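Local coordinates for protein methylaspartate ammonia-lyase (PDB 1KKO) that catalyses, with magnesium as cofactor, the reversible anti elimination of ammonia from L-threo-3-methylaspartate to give mesaconate, as a homodimer of the enolase superfamily, at residues L7-Y12 and S54-L59; V66-A71 and N362-S367. One frame throughout, in Å; residues are numbered along the deposited sequence.

Interaction 1: L7-Y12 and S54-L59; sequences LFTAGY and SVQLIL
Leu7, Phe8 and Thr9 pair with Gln56, Val55 and Ser54 in antiparallel register, the two strand axes passing 4.9 Å apart with their N-to-C directions at 155°. Leu7 and Gln56 form one hydrogen-bonded pair, Leu7 N to Gln56 O at 2.8 Å, with an N-H...O angle of 160°, and Gln56 N to Leu7 O at 2.9 Å. Thr9 and Ser54 form a second, with reciprocal N-H to O bonds. Between them stands the non-hydrogen-bonded pair Phe8-Val55, where the strands add CA-H...O contacts: Phe8 CA lies 3.3 Å from Ser54 O, and Val55 CA also points its hydrogen at Leu7 O.

Phe8 and Val55 project together from one face, their side chains running alongside each other. Val55 CG2 meets the edge of the Phe8 ring close to its plane, 3.9 Å from Phe8 CE1; it sits beside the backbone N of Val55 while CG1 is anti to it (chi1 -177°), and both methyls reach CE1. This is the helix-covered face of the three-stranded antiparallel sheet in the enolase-like N-terminal domain: Phe8 packs on Leu93 of helix 86-101, Val55 on Ala137 of helix 128-146. The other face carries Leu7, Thr9, Ser54 and Gln56 and turns to the second subunit, whose Arg404 takes a bond from Gln56 NE2 through its carbonyl O. Here Leu7 CB and Gln56 CB approach to 4.3 Å, and Thr9 OG1 comes within 3.4 Å of Ser54 CB. Ser54 OG, also bonded to Asp68 and to the side chain of Arg404 of the second subunit, receives a hydrogen bond from a water that donates its other proton to Thr9 O.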
ATOM      1  N   LEU A   7      13.841 -14.213  13.211  1.00 12.41           N
ATOM      2  CA  LEU A   7      14.041 -14.415  11.776  1.00 12.96           C
ATOM      3  C   LEU A   7      14.136 -13.079  11.083  1.00 12.31           C
ATOM      4  O   LEU A   7      13.415 -12.150  11.432  1.00 12.34           O
ATOM      5  CB  LEU A   7      12.866 -15.175  11.153  1.00 13.45           C
ATOM      6  CG  LEU A   7      12.587 -16.572  11.685  1.00 15.48           C
ATOM      7  CD1 LEU A   7      11.562 -17.227  10.784  1.00 17.74           C
ATOM      8  CD2 LEU A   7      13.818 -17.400  11.718  1.00 19.50           C
ATOM      9  N   PHE A   8      15.030 -13.002  10.107  1.00 11.95           N
ATOM     10  CA  PHE A   8      15.252 -11.807   9.301  1.00 12.02           C
ATOM     11  C   PHE A   8      15.051 -12.164   7.833  1.00 12.11           C
ATOM     12  O   PHE A   8      15.677 -13.101   7.334  1.00 13.03           O
ATOM     13  CB  PHE A   8      16.663 -11.274   9.520  1.00 12.40           C
ATOM     14  CG  PHE A   8      16.930 -10.840  10.940  1.00 13.21           C
ATOM     15  CD1 PHE A   8      16.392  -9.659  11.438  1.00 14.08           C
ATOM     16  CD2 PHE A   8      17.712 -11.618  11.781  1.00 14.62           C
ATOM     17  CE1 PHE A   8      16.631  -9.248  12.734  1.00 15.33           C
ATOM     18  CE2 PHE A   8      17.938 -11.215  13.090  1.00 16.24           C
ATOM     19  CZ  PHE A   8      17.399 -10.023  13.555  1.00 16.06           C
ATOM     20  N   THR A   9      14.176 -11.434   7.150  1.00 11.52           N
ATOM     21  CA  THR A   9      13.907 -11.708   5.745  1.00 12.58           C
ATOM     22  C   THR A   9      13.949 -10.435   4.920  1.00 11.76           C
ATOM     23  O   THR A   9      13.335  -9.412   5.256  1.00 11.60           O
ATOM     24  CB  THR A   9      12.562 -12.425   5.568  1.00 13.79           C
ATOM     25  OG1 THR A   9      11.510 -11.650   6.093  1.00 16.88           O
ATOM     26  CG2 THR A   9      12.476 -13.626   6.425  1.00 14.67           C
ATOM     27  N   ALA A  10      14.677 -10.506   3.820  1.00 11.91           N
ATOM     28  CA  ALA A  10      14.795  -9.391   2.887  1.00 11.98           C
ATOM     29  C   ALA A  10      13.470  -9.129   2.206  1.00 12.20           C
ATOM     30  O   ALA A  10      12.705 -10.054   1.944  1.00 13.04           O
ATOM     31  CB  ALA A  10      15.856  -9.690   1.829  1.00 12.75           C
ATOM     32  N   GLY A  11      13.183  -7.862   1.932  1.00 11.40           N
ATOM     33  CA  GLY A  11      11.987  -7.507   1.192  1.00 11.11           C
ATOM     34  C   GLY A  11      12.140  -6.174   0.510  1.00 10.71           C
ATOM     35  O   GLY A  11      13.198  -5.539   0.520  1.00 10.82           O
ATOM     36  N   TYR A  12      11.065  -5.787  -0.147  1.00 10.73           N
ATOM     37  CA  TYR A  12      10.993  -4.488  -0.783  1.00 10.58           C
ATOM     38  C   TYR A  12      10.138  -3.557   0.054  1.00 10.67           C
ATOM     39  O   TYR A  12       9.081  -3.946   0.542  1.00 11.36           O
ATOM     40  CB  TYR A  12      10.393  -4.607  -2.193  1.00 11.19           C
ATOM     41  CG  TYR A  12      11.328  -5.253  -3.198  1.00 11.72           C
ATOM     42  CD1 TYR A  12      12.462  -4.602  -3.624  1.00 12.57           C
ATOM     43  CD2 TYR A  12      11.074  -6.511  -3.701  1.00 13.09           C
ATOM     44  CE1 TYR A  12      13.310  -5.180  -4.529  1.00 13.46           C
ATOM     45  CE2 TYR A  12      11.920  -7.100  -4.615  1.00 13.26           C
ATOM     46  CZ  TYR A  12      13.034  -6.426  -5.018  1.00 13.46           C
ATOM     47  OH  TYR A  12      13.885  -7.002  -5.926  1.00 15.48           O
ATOM     48  N   SER A  54      12.461  -7.608   7.184  1.00 10.08           N
ATOM     49  CA  SER A  54      11.434  -7.935   8.146  1.00 10.48           C
ATOM     50  C   SER A  54      12.043  -8.716   9.296  1.00 10.48           C
ATOM     51  O   SER A  54      12.840  -9.622   9.090  1.00 12.28           O
ATOM     52  CB  SER A  54      10.328  -8.783   7.524  1.00 10.71           C
ATOM     53  OG  SER A  54       9.537  -8.064   6.592  1.00 11.01           O
ATOM     54  N   VAL A  55      11.637  -8.335  10.495  1.00 10.29           N
ATOM     55  CA  VAL A  55      12.017  -9.003  11.726  1.00 10.34           C
ATOM     56  C   VAL A  55      10.793  -9.748  12.236  1.00 10.41           C
ATOM     57  O   VAL A  55       9.727  -9.163  12.365  1.00 10.91           O
ATOM     58  CB  VAL A  55      12.423  -7.960  12.804  1.00 11.07           C
ATOM     59  CG1 VAL A  55      12.895  -8.647  14.076  1.00 11.54           C
ATOM     60  CG2 VAL A  55      13.505  -7.039  12.253  1.00 11.27           C
ATOM     61  N   GLN A  56      10.936 -11.046  12.476  1.00 10.44           N
ATOM     62  CA  GLN A  56       9.867 -11.829  13.065  1.00 10.53           C
ATOM     63  C   GLN A  56      10.415 -12.470  14.324  1.00 11.05           C
ATOM     64  O   GLN A  56      11.484 -13.081  14.302  1.00 11.45           O
ATOM     65  CB  GLN A  56       9.385 -12.905  12.095  1.00 10.58           C
ATOM     66  CG  GLN A  56       8.732 -12.328  10.856  1.00 10.71           C
ATOM     67  CD  GLN A  56       8.211 -13.405   9.939  1.00 10.66           C
ATOM     68  OE1 GLN A  56       7.005 -13.648   9.904  1.00 11.56           O
ATOM     69  NE2 GLN A  56       9.108 -14.073   9.225  1.00 10.68           N
ATOM     70  N   LEU A  57       9.666 -12.327  15.409  1.00 10.75           N
ATOM     71  CA  LEU A  57      10.067 -12.893  16.687  1.00 11.21           C
ATOM     72  C   LEU A  57       9.000 -13.883  17.104  1.00 11.46           C
ATOM     73  O   LEU A  57       7.879 -13.505  17.414  1.00 11.92           O
ATOM     74  CB  LEU A  57      10.189 -11.796  17.741  1.00 11.43           C
ATOM     75  CG  LEU A  57      11.065 -10.596  17.378  1.00 11.64           C
ATOM     76  CD1 LEU A  57      11.010  -9.551  18.469  1.00 11.76           C
ATOM     77  CD2 LEU A  57      12.505 -10.981  17.133  1.00 12.18           C
ATOM     78  N   ILE A  58       9.344 -15.163  17.070  1.00 11.83           N
ATOM     79  CA  ILE A  58       8.428 -16.209  17.499  1.00 12.80           C
ATOM     80  C   ILE A  58       8.592 -16.313  18.997  1.00 13.07           C
ATOM     81  O   ILE A  58       9.702 -16.560  19.481  1.00 12.98           O
ATOM     82  CB  ILE A  58       8.767 -17.552  16.844  1.00 13.15           C
ATOM     83  CG1 ILE A  58       8.738 -17.442  15.320  1.00 14.47           C
ATOM     84  CG2 ILE A  58       7.799 -18.617  17.295  1.00 13.99           C
ATOM     85  CD1 ILE A  58       9.210 -18.696  14.640  1.00 15.91           C
ATOM     86  N   LEU A  59       7.496 -16.120  19.718  1.00 13.06           N
ATOM     87  CA  LEU A  59       7.515 -16.152  21.183  1.00 14.04           C
ATOM     88  C   LEU A  59       7.190 -17.531  21.724  1.00 15.56           C
ATOM     89  O   LEU A  59       6.719 -18.393  20.995  1.00 15.80           O
ATOM     90  CB  LEU A  59       6.497 -15.170  21.738  1.00 13.73           C
ATOM     91  CG  LEU A  59       6.535 -13.751  21.159  1.00 13.68           C
ATOM     92  CD1 LEU A  59       5.558 -12.867  21.910  1.00 14.48           C
ATOM     93  CD2 LEU A  59       7.931 -13.150  21.205  1.00 13.46           C
TER
HETATM   94  O   HOH W   1      10.737  -8.196   4.063  1.00 16.56           O

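Interaction 2: V66-A71 and N362-S367; sequences VGDCAA and NETEIS
Asp68 and Thr364 meet at a slant, and Thr364 OG1 donates to Asp68 OD2 at 2.6 Å, received on the anti lone pair of OD2, the one turned away from OD1. Thr364 OG1 lies between its own backbone N and carbonyl carbon (chi1 74°), from where it also accepts from Ser367 N at 3.0 Å, nearly straight at 170°. Ser367 OG accepts in turn from Thr364 N, which completes a capping box with Thr364 as N-cap of helix 365-378. The same Ser367 OG donates a hydrogen bond to Glu363 OE2, which is also hydrogen-bonded to Tyr132 OH.

Ile366 runs about perpendicular to both Asp68 and Val66. Its CB packs 3.4 Å from Asp68 OD2, its CG2 packs 3.7 Å from Gly67 CA, and its CD1 meets Val66 CG2 at 3.9 Å. Asp68 OD2 and Glu365 OE1 are like charges 3.9 Å apart, and a water lies within 2.7 Å of each; Arg404 of the second subunit, salt-bridged to Glu365 OE2, probably eases this repulsion. Farther along, Ala70 CB rests against Glu363 CB, and Asn362 ND2 gives Ala71 O a weak bond, while Asn362 OD1 is held by Ser13.

The contact thus joins edge strand 64-69 of the N-terminal sheet to the loop after barrel strand 354-357 and the first turn of helix 365-378, close to Thr360, which probably binds substrate, with helix 128-146 packing on Ile366 and Ser367.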
ATOM      1  N   VAL A  66       6.147  -8.819  14.732  1.00 10.22           N
ATOM      2  CA  VAL A  66       6.736  -8.333  13.500  1.00 10.17           C
ATOM      3  C   VAL A  66       7.138  -6.866  13.535  1.00  9.97           C
ATOM      4  O   VAL A  66       6.538  -6.035  14.233  1.00 10.02           O
ATOM      5  CB  VAL A  66       5.781  -8.562  12.288  1.00 10.24           C
ATOM      6  CG1 VAL A  66       5.442 -10.027  12.147  1.00 11.26           C
ATOM      7  CG2 VAL A  66       4.495  -7.750  12.416  1.00 11.68           C
ATOM      8  N   GLY A  67       8.176  -6.569  12.772  1.00  9.83           N
ATOM      9  CA  GLY A  67       8.644  -5.211  12.592  1.00 10.20           C
ATOM     10  C   GLY A  67       9.461  -5.161  11.323  1.00 10.46           C
ATOM     11  O   GLY A  67      10.000  -6.173  10.889  1.00 12.18           O
ATOM     12  N   ASP A  68       9.592  -3.979  10.726  1.00  9.80           N
ATOM     13  CA  ASP A  68      10.379  -3.830   9.509  1.00  9.92           C
ATOM     14  C   ASP A  68      11.462  -2.779   9.633  1.00  9.62           C
ATOM     15  O   ASP A  68      11.200  -1.625   9.975  1.00  9.80           O
ATOM     16  CB  ASP A  68       9.486  -3.431   8.334  1.00 10.55           C
ATOM     17  CG  ASP A  68       8.767  -4.593   7.701  1.00 11.82           C
ATOM     18  OD1 ASP A  68       9.213  -5.738   7.855  1.00 16.38           O
ATOM     19  OD2 ASP A  68       7.752  -4.420   7.015  1.00 10.96           O
ATOM     20  N   CYS A  69      12.673  -3.205   9.322  1.00  9.86           N
ATOM     21  CA  CYS A  69      13.793  -2.303   9.188  1.00 10.26           C
ATOM     22  C   CYS A  69      13.616  -1.579   7.862  1.00 10.67           C
ATOM     23  O   CYS A  69      13.558  -2.229   6.817  1.00 11.48           O
ATOM     24  CB  CYS A  69      15.103  -3.078   9.170  1.00 10.42           C
ATOM     25  SG  CYS A  69      15.380  -4.117  10.625  1.00 11.63           S
ATOM     26  N   ALA A  70      13.566  -0.247   7.898  1.00 10.58           N
ATOM     27  CA  ALA A  70      13.331   0.556   6.704  1.00 11.03           C
ATOM     28  C   ALA A  70      13.979   1.910   6.905  1.00 10.69           C
ATOM     29  O   ALA A  70      14.165   2.348   8.046  1.00 11.63           O
ATOM     30  CB  ALA A  70      11.843   0.722   6.447  1.00 12.32           C
ATOM     31  N   ALA A  71      14.292   2.566   5.798  1.00 10.50           N
ATOM     32  CA  ALA A  71      14.971   3.847   5.802  1.00 10.92           C
ATOM     33  C   ALA A  71      14.299   4.791   4.818  1.00 10.56           C
ATOM     34  O   ALA A  71      13.603   4.359   3.890  1.00 10.95           O
ATOM     35  CB  ALA A  71      16.410   3.662   5.452  1.00 11.20           C
ATOM     36  N   ASN A 362       9.031   5.498   1.662  1.00  9.38           N
ATOM     37  CA  ASN A 362       9.891   4.346   1.451  1.00  9.55           C
ATOM     38  C   ASN A 362       9.931   3.357   2.599  1.00  9.53           C
ATOM     39  O   ASN A 362      10.859   2.576   2.681  1.00 10.55           O
ATOM     40  CB  ASN A 362      11.318   4.782   1.121  1.00  9.75           C
ATOM     41  CG  ASN A 362      12.134   3.663   0.526  1.00 10.63           C
ATOM     42  OD1 ASN A 362      11.635   2.887  -0.300  1.00 10.66           O
ATOM     43  ND2 ASN A 362      13.397   3.579   0.929  1.00 11.63           N
ATOM     44  N   GLU A 363       8.926   3.359   3.464  1.00  9.46           N
ATOM     45  CA  GLU A 363       8.876   2.375   4.529  1.00  9.38           C
ATOM     46  C   GLU A 363       7.838   1.305   4.173  1.00  9.01           C
ATOM     47  O   GLU A 363       7.650   1.031   2.989  1.00  9.60           O
ATOM     48  CB  GLU A 363       8.768   3.007   5.921  1.00  9.61           C
ATOM     49  CG  GLU A 363       7.585   3.899   6.204  1.00 10.32           C
ATOM     50  CD  GLU A 363       7.730   4.520   7.588  1.00 10.42           C
ATOM     51  OE1 GLU A 363       7.914   5.755   7.699  1.00 10.85           O
ATOM     52  OE2 GLU A 363       7.665   3.759   8.567  1.00 10.88           O
ATOM     53  N   THR A 364       7.219   0.657   5.159  1.00  9.02           N
ATOM     54  CA  THR A 364       6.403  -0.524   4.871  1.00  9.47           C
ATOM     55  C   THR A 364       5.043  -0.484   5.529  1.00  8.87           C
ATOM     56  O   THR A 364       4.731   0.385   6.321  1.00  9.09           O
ATOM     57  CB  THR A 364       7.087  -1.823   5.325  1.00  9.70           C
ATOM     58  OG1 THR A 364       7.033  -1.916   6.762  1.00  9.70           O
ATOM     59  CG2 THR A 364       8.547  -1.868   4.936  1.00 10.48           C
ATOM     60  N   GLU A 365       4.227  -1.472   5.192  1.00  9.47           N
ATOM     61  CA  GLU A 365       2.915  -1.599   5.790  1.00  9.64           C
ATOM     62  C   GLU A 365       3.030  -1.882   7.282  1.00  9.33           C
ATOM     63  O   GLU A 365       2.235  -1.386   8.073  1.00 10.15           O
ATOM     64  CB  GLU A 365       2.064  -2.640   5.048  1.00 10.31           C
ATOM     65  CG  GLU A 365       2.111  -4.093   5.517  1.00 11.13           C
ATOM     66  CD  GLU A 365       3.392  -4.857   5.226  1.00 11.33           C
ATOM     67  OE1 GLU A 365       4.442  -4.252   4.932  1.00 11.81           O
ATOM     68  OE2 GLU A 365       3.336  -6.101   5.329  1.00 11.82           O
ATOM     69  N   ILE A 366       4.026  -2.670   7.671  1.00  9.49           N
ATOM     70  CA  ILE A 366       4.215  -2.999   9.079  1.00  9.58           C
ATOM     71  C   ILE A 366       4.741  -1.805   9.851  1.00  9.01           C
ATOM     72  O   ILE A 366       4.284  -1.533  10.953  1.00  9.72           O
ATOM     73  CB  ILE A 366       5.167  -4.199   9.241  1.00  9.77           C
ATOM     74  CG1 ILE A 366       4.487  -5.465   8.725  1.00 10.96           C
ATOM     75  CG2 ILE A 366       5.606  -4.343  10.695  1.00 10.39           C
ATOM     76  CD1 ILE A 366       5.329  -6.697   8.765  1.00 11.44           C
ATOM     77  N   SER A 367       5.703  -1.079   9.301  1.00  9.22           N
ATOM     78  CA  SER A 367       6.243   0.062  10.034  1.00  9.27           C
ATOM     79  C   SER A 367       5.164   1.122  10.183  1.00  8.95           C
ATOM     80  O   SER A 367       5.009   1.716  11.252  1.00  9.28           O
ATOM     81  CB  SER A 367       7.521   0.594   9.389  1.00  9.60           C
ATOM     82  OG  SER A 367       7.291   1.178   8.115  1.00  9.99           O
TER
HETATM   83  O   HOH W   2       6.726  -5.723   4.915  1.00 10.98           O
HETATM   84  O   HOH W   3      13.446   1.227   3.454  1.00 12.79           O

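In the fold
Centred about 11 Å apart, the two contacts share one three-stranded antiparallel sheet. Interaction 1 joins strand 3-18 to the central strand 47-59; interaction 2 begins on the next strand, 64-69, and crosses to the start of helix 365-378 in the TIM barrel. Both segments of interaction 1 come before either segment of interaction 2 in the sequence. They meet directly: Val55 N lies 2.7 Å from Gly67 O, a probable hydrogen bond, and Val55 CG2 packs on Cys69 SG. The N-terminal sheet is thereby linked through its edge strand to the catalytic barrel, and both contacts reach Arg404 of the second subunit, placing this junction at the dimer interface.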